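Local coordinates for protein transcriptional regulator, putative (Vibrio cholerae O1 biovar eltor str. N16961, PDB 3BJN) that probably binds DNA as an IclR-family transcription factor, this chain being its C-terminal domain, of the kind that senses effectors in that family, at residues A31-V36 and A137-A142; Y38-V43 and Q62-G67. One frame throughout, in Å; residues are numbered along the deposited sequence. Where two conformers were deposited one is given.

Interaction 1. Residues A31-V36 and A137-A142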
loop_
_atom_site.group_PDB
_atom_site.type_symbol
_atom_site.label_atom_id
_atom_site.label_comp_id
_atom_site.label_asym_id
_atom_site.label_seq_id
_atom_site.Cartn_x
_atom_site.Cartn_y
_atom_site.Cartn_z
ATOM N N ALA A 31 6.229 -2.739 -3.460
ATOM C CA ALA A 31 5.245 -3.722 -3.917
ATOM C C ALA A 31 4.022 -3.055 -4.526
ATOM O O ALA A 31 3.734 -1.888 -4.246
ATOM C CB ALA A 31 4.805 -4.588 -2.766
ATOM N N TYR A 32 3.320 -3.828 -5.362
ATOM C CA TYR A 32 2.009 -3.460 -5.882
ATOM C C TYR A 32 1.003 -4.409 -5.276
ATOM O O TYR A 32 1.127 -5.638 -5.408
ATOM C CB TYR A 32 2.008 -3.633 -7.390
ATOM C CG TYR A 32 0.702 -3.314 -8.054
ATOM C CD1 TYR A 32 0.164 -2.039 -7.980
ATOM C CD2 TYR A 32 0.017 -4.296 -8.754
ATOM C CE1 TYR A 32 -1.057 -1.746 -8.631
ATOM C CE2 TYR A 32 -1.185 -4.019 -9.397
ATOM C CZ TYR A 32 -1.715 -2.755 -9.308
ATOM O OH TYR A 32 -2.899 -2.487 -9.969
HETATM N N MSE A 33 0.050 -3.799 -4.605
HETATM C CA MSE A 33 -0.997 -4.506 -3.855
HETATM C C MSE A 33 -2.345 -4.280 -4.506
HETATM O O MSE A 33 -2.598 -3.200 -5.049
HETATM C CB MSE A 33 -1.059 -3.936 -2.434
HETATM C CG MSE A 33 0.310 -3.573 -1.830
HETATM SE SE MSE A 33 1.083 -5.290 -1.265
HETATM C CE MSE A 33 -0.101 -5.374 0.190
ATOM N N VAL A 34 -3.233 -5.271 -4.429
ATOM C CA VAL A 34 -4.600 -5.051 -4.912
ATOM C C VAL A 34 -5.579 -5.577 -3.891
ATOM O O VAL A 34 -5.282 -6.527 -3.149
ATOM C CB VAL A 34 -4.916 -5.651 -6.303
ATOM C CG1 VAL A 34 -4.025 -5.029 -7.378
ATOM C CG2 VAL A 34 -4.843 -7.171 -6.277
ATOM N N PRO A 35 -6.745 -4.920 -3.803
ATOM C CA PRO A 35 -7.739 -5.388 -2.832
ATOM C C PRO A 35 -8.507 -6.583 -3.380
ATOM O O PRO A 35 -8.917 -6.562 -4.548
ATOM C CB PRO A 35 -8.635 -4.163 -2.644
ATOM C CG PRO A 35 -8.528 -3.370 -3.923
ATOM C CD PRO A 35 -7.188 -3.707 -4.545
ATOM N N VAL A 36 -8.668 -7.624 -2.563
ATOM C CA VAL A 36 -9.418 -8.808 -2.983
ATOM C C VAL A 36 -10.255 -9.202 -1.781
ATOM O O VAL A 36 -9.748 -9.776 -0.803
ATOM C CB VAL A 36 -8.481 -9.983 -3.380
ATOM C CG1 VAL A 36 -9.298 -11.181 -3.867
ATOM C CG2 VAL A 36 -7.478 -9.519 -4.473
ATOM N N ALA A 137 -2.548 -0.365 -5.064
ATOM C CA ALA A 137 -1.708 0.603 -4.348
ATOM C C ALA A 137 -0.267 0.270 -4.591
ATOM O O ALA A 137 0.070 -0.903 -4.708
ATOM C CB ALA A 137 -1.994 0.602 -2.872
ATOM N N ILE A 138 0.589 1.298 -4.623
ATOM C CA ILE A 138 2.048 1.079 -4.628
ATOM C C ILE A 138 2.532 1.375 -3.240
ATOM O O ILE A 138 2.096 2.360 -2.630
ATOM C CB ILE A 138 2.769 2.051 -5.622
ATOM C CG1 ILE A 138 2.419 1.679 -7.072
ATOM C CG2 ILE A 138 4.311 2.084 -5.342
ATOM C CD1 ILE A 138 3.042 0.367 -7.555
ATOM N N SER A 139 3.436 0.549 -2.726
ATOM C CA SER A 139 3.897 0.685 -1.357
ATOM C C SER A 139 5.399 0.462 -1.257
ATOM O O SER A 139 5.950 -0.333 -2.021
ATOM C CB SER A 139 3.186 -0.343 -0.485
ATOM O OG SER A 139 1.770 -0.205 -0.572
ATOM N N VAL A 140 6.028 1.177 -0.334
ATOM C CA VAL A 140 7.378 0.843 0.119
ATOM C C VAL A 140 7.242 0.359 1.552
ATOM O O VAL A 140 6.511 0.960 2.369
ATOM C CB VAL A 140 8.320 2.047 0.027
ATOM C CG1 VAL A 140 9.567 1.895 0.959
ATOM C CG2 VAL A 140 8.723 2.269 -1.456
HETATM N N MSE A 141 7.915 -0.754 1.838
HETATM C CA MSE A 141 7.993 -1.353 3.184
HETATM C C MSE A 141 9.455 -1.291 3.570
HETATM O O MSE A 141 10.303 -1.819 2.843
HETATM C CB MSE A 141 7.533 -2.815 3.137
HETATM C CG MSE A 141 6.068 -2.987 2.796
HETATM SE SE MSE A 141 5.849 -3.063 0.844
HETATM C CE MSE A 141 5.418 -4.963 0.747
ATOM N N ALA A 142 9.770 -0.635 4.688
ATOM C CA ALA A 142 11.144 -0.304 4.986
ATOM C C ALA A 142 11.334 -0.164 6.507
ATOM O O ALA A 142 10.393 0.208 7.216
ATOM C CB ALA A 142 11.512 1.005 4.286
#

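Interaction 2. Residues Y38-V43 and Q62-G67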
loop_
_atom_site.group_PDB
_atom_site.type_symbol
_atom_site.label_atom_id
_atom_site.label_comp_id
_atom_site.label_asym_id
_atom_site.label_seq_id
_atom_site.Cartn_x
_atom_site.Cartn_y
_atom_site.Cartn_z
ATOM N N TYR A 38 -11.727 -9.326 1.533
ATOM C CA TYR A 38 -11.338 -8.794 2.830
ATOM C C TYR A 38 -9.822 -8.588 2.960
ATOM O O TYR A 38 -9.341 -8.267 4.069
ATOM C CB TYR A 38 -11.790 -9.755 3.930
ATOM C CG TYR A 38 -13.269 -9.860 4.125
ATOM C CD1 TYR A 38 -14.094 -8.726 4.135
ATOM C CD2 TYR A 38 -13.870 -11.100 4.371
ATOM C CE1 TYR A 38 -15.464 -8.828 4.370
ATOM C CE2 TYR A 38 -15.214 -11.221 4.602
ATOM C CZ TYR A 38 -16.033 -10.088 4.616
ATOM O OH TYR A 38 -17.373 -10.271 4.871
ATOM N N ARG A 39 -9.067 -8.835 1.873
ATOM C CA ARG A 39 -7.587 -8.932 1.983
ATOM C C ARG A 39 -6.866 -8.106 0.944
ATOM O O ARG A 39 -7.455 -7.706 -0.049
ATOM C CB ARG A 39 -7.107 -10.399 1.922
ATOM C CG ARG A 39 -7.889 -11.294 2.904
ATOM C CD ARG A 39 -7.413 -12.716 2.861
ATOM N NE ARG A 39 -6.077 -12.884 3.410
ATOM C CZ ARG A 39 -5.795 -13.067 4.703
ATOM N NH1 ARG A 39 -6.761 -13.068 5.634
ATOM N NH2 ARG A 39 -4.513 -13.215 5.076
ATOM N N ALA A 40 -5.603 -7.813 1.244
ATOM C CA ALA A 40 -4.709 -7.058 0.354
ATOM C C ALA A 40 -3.750 -8.094 -0.218
ATOM O O ALA A 40 -2.987 -8.716 0.519
ATOM C CB ALA A 40 -3.957 -6.001 1.145
ATOM N N LEU A 41 -3.810 -8.290 -1.528
ATOM C CA LEU A 41 -2.943 -9.260 -2.181
ATOM C C LEU A 41 -1.666 -8.583 -2.710
ATOM O O LEU A 41 -1.740 -7.570 -3.396
ATOM C CB LEU A 41 -3.694 -9.923 -3.340
ATOM C CG LEU A 41 -2.847 -10.841 -4.212
ATOM C CD1 LEU A 41 -2.449 -12.116 -3.456
ATOM C CD2 LEU A 41 -3.600 -11.204 -5.483
ATOM N N CYS A 42 -0.512 -9.158 -2.411
ATOM C CA CYS A 42 0.721 -8.634 -2.987
ATOM C C CYS A 42 0.921 -9.246 -4.379
ATOM O O CYS A 42 1.244 -10.431 -4.503
ATOM C CB CYS A 42 1.885 -8.937 -2.071
ATOM S SG CYS A 42 3.422 -8.269 -2.734
ATOM N N VAL A 43 0.692 -8.454 -5.419
ATOM C CA VAL A 43 0.721 -8.973 -6.784
ATOM C C VAL A 43 2.132 -8.978 -7.383
ATOM O O VAL A 43 2.515 -9.893 -8.137
ATOM C CB VAL A 43 -0.240 -8.174 -7.689
ATOM C CG1 VAL A 43 -0.070 -8.530 -9.160
ATOM C CG2 VAL A 43 -1.692 -8.448 -7.257
ATOM N N GLN A 62 -2.792 -10.295 3.056
ATOM C CA GLN A 62 -2.918 -9.897 4.459
ATOM C C GLN A 62 -4.312 -9.304 4.658
ATOM O O GLN A 62 -4.846 -8.722 3.733
ATOM C CB GLN A 62 -1.893 -8.799 4.777
ATOM C CG GLN A 62 -0.435 -9.282 4.887
ATOM C CD GLN A 62 -0.165 -10.034 6.190
ATOM O OE1 GLN A 62 -0.469 -9.547 7.286
ATOM N NE2 GLN A 62 0.411 -11.226 6.073
ATOM N N PRO A 63 -4.852 -9.347 5.881
ATOM C CA PRO A 63 -6.139 -8.669 6.058
ATOM C C PRO A 63 -6.074 -7.182 5.692
ATOM O O PRO A 63 -5.073 -6.499 5.965
ATOM C CB PRO A 63 -6.415 -8.836 7.568
ATOM C CG PRO A 63 -5.606 -10.029 7.971
ATOM C CD PRO A 63 -4.371 -9.972 7.128
ATOM N N LEU A 64 -7.147 -6.693 5.078
ATOM C CA LEU A 64 -7.276 -5.307 4.672
ATOM C C LEU A 64 -7.746 -4.509 5.878
ATOM O O LEU A 64 -8.958 -4.274 6.084
ATOM C CB LEU A 64 -8.269 -5.241 3.501
ATOM C CG LEU A 64 -8.165 -4.252 2.353
ATOM C CD1 LEU A 64 -6.800 -3.961 1.923
ATOM C CD2 LEU A 64 -9.089 -4.715 1.178
ATOM N N LEU A 65 -6.773 -4.117 6.713
ATOM C CA LEU A 65 -7.101 -3.539 8.019
ATOM C C LEU A 65 -5.955 -2.707 8.568
ATOM O O LEU A 65 -6.164 -1.542 8.911
ATOM C CB LEU A 65 -7.475 -4.639 9.024
ATOM C CG LEU A 65 -7.718 -4.284 10.506
ATOM C CD1 LEU A 65 -8.985 -3.443 10.578
ATOM C CD2 LEU A 65 -7.856 -5.527 11.361
ATOM N N ARG A 66 -4.771 -3.309 8.670
ATOM C CA ARG A 66 -3.593 -2.640 9.215
ATOM C C ARG A 66 -2.619 -2.228 8.112
ATOM O O ARG A 66 -2.558 -2.863 7.059
ATOM C CB ARG A 66 -2.867 -3.542 10.212
ATOM C CG ARG A 66 -3.723 -4.035 11.393
ATOM C CD ARG A 66 -4.370 -2.898 12.154
ATOM N NE ARG A 66 -5.208 -3.394 13.251
ATOM C CZ ARG A 66 -6.165 -2.689 13.864
ATOM N NH1 ARG A 66 -6.430 -1.437 13.499
ATOM N NH2 ARG A 66 -6.864 -3.249 14.841
ATOM N N GLY A 67 -1.858 -1.170 8.385
ATOM C CA GLY A 67 -0.762 -0.770 7.498
ATOM C C GLY A 67 -1.184 0.249 6.458
ATOM O O GLY A 67 -2.356 0.324 6.081
#

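Interaction 1. Residues A31-V36 and A137-A142
Y32 and I138 face each other as a non-hydrogen-bonded pair, CA atoms 4.7 Å apart, between two hydrogen-bonded pairs, A31 with S139 and M33 with A137. Four backbone bonds hold this antiparallel region; the straightest runs from M33 N to A137 O at 2.9 Å, with 176° at the hydrogen. Between them, the I138 CA-H points to A31 O and the Y32 CA-H to A137 O. On the Y32 face, the tyrosine side chain crosses the isoleucine at about a right angle. CG of Y32 lies anti to its backbone nitrogen (chi1 179°), which turns the ring toward A137, where CD1 lies obliquely 3.5 Å from A137 O and meets I138 CD1 at 3.8 Å. Helix 12-26 closes over this side, with V15 on Y32 and L19 and L22 on I138. The other face carries A31, M33, A137 and S139. Here the bent selenomethionine M141 reaches back along the sheet and sets its CE 3.6 Å from A31 CB, while F56 touches both M33 and M141. In the conformer described, buried S139 OG hydrogen-bonds to S69 OG and S125 OG. Beyond M33 the strands part company: V34 and P35 are partly exposed, V36 is exposed, and the segment axes run at 135°, short of antiparallel. This is the central antiparallel pairing of strands 29-36 and 133-143 in the GAF-related sheet of an IclR C-terminal domain.

Interaction 2. Residues Y38-V43 and Q62-G67
An edge strand is docked onto the sheet of the IclR C-terminal domain here, where A40 pairs with Q62 and R39 with P63. A40 and Q62 form the hydrogen-bonded pair: A40 N gives a nearly straight bond to Q62 O (2.8 Å, 172°), and Q62 N returns one to A40 O at 3.0 Å. One step further, past the non-hydrogen-bonded R39-P63 pair, L64 N bonds to Y38 O at 2.9 Å, tilted 21° from the carbonyl plane. The same Q62 O is also touched by R39 CB, at 3.3 Å. The R39 side chain bends at chi3 (69°), which folds its guanidinium back over the Q62-P63 peptide: Q62 C and P63 N lie under one face, offset toward its rim. The arginine runs alongside the proline, with NH2 3.8 Å from P63 CD, and its NE hydrogen-bonds to S61 OG, which helps fix the group on this exposed side. Inward, the two branches of L64 lie against the beginning of strand 39-45. CD1 rests on A40 CB at 3.6 Å and CD2 on R39 O at 3.6 Å, while M73 and I85 from the following helices pack on the same leucine. Y38, outside the strand, stacks its ring on Y88. L64 is the centre of an inverse gamma turn, just after strand 61-63 and before helix 67-76: an antiparallel edge pairing closed by an inverse gamma turn, in the sheet of an IclR C-terminal domain.

Strand 29-36 of interaction 1 and strand 39-45 of interaction 2 follow each other in the chain and lie side by side in one antiparallel sheet, so the two contacts are strand pairings of that sheet, separated by the 29-36/39-45 pairing, with centres about 9 Å apart. Probable hydrogen bonds join them, V34 O to L41 N at 2.8 Å and Y32 O to V43 N at 2.8 Å. V34 CG2 packs 3.5 Å from V43 CG2, and M33 SE 3.8 Å from C42 CA. Interaction 1 lies deep, its centre about 4 Å from that of the chain; interaction 2 sits about 9 Å out, at the margin. Helix 67-76 touches both contacts.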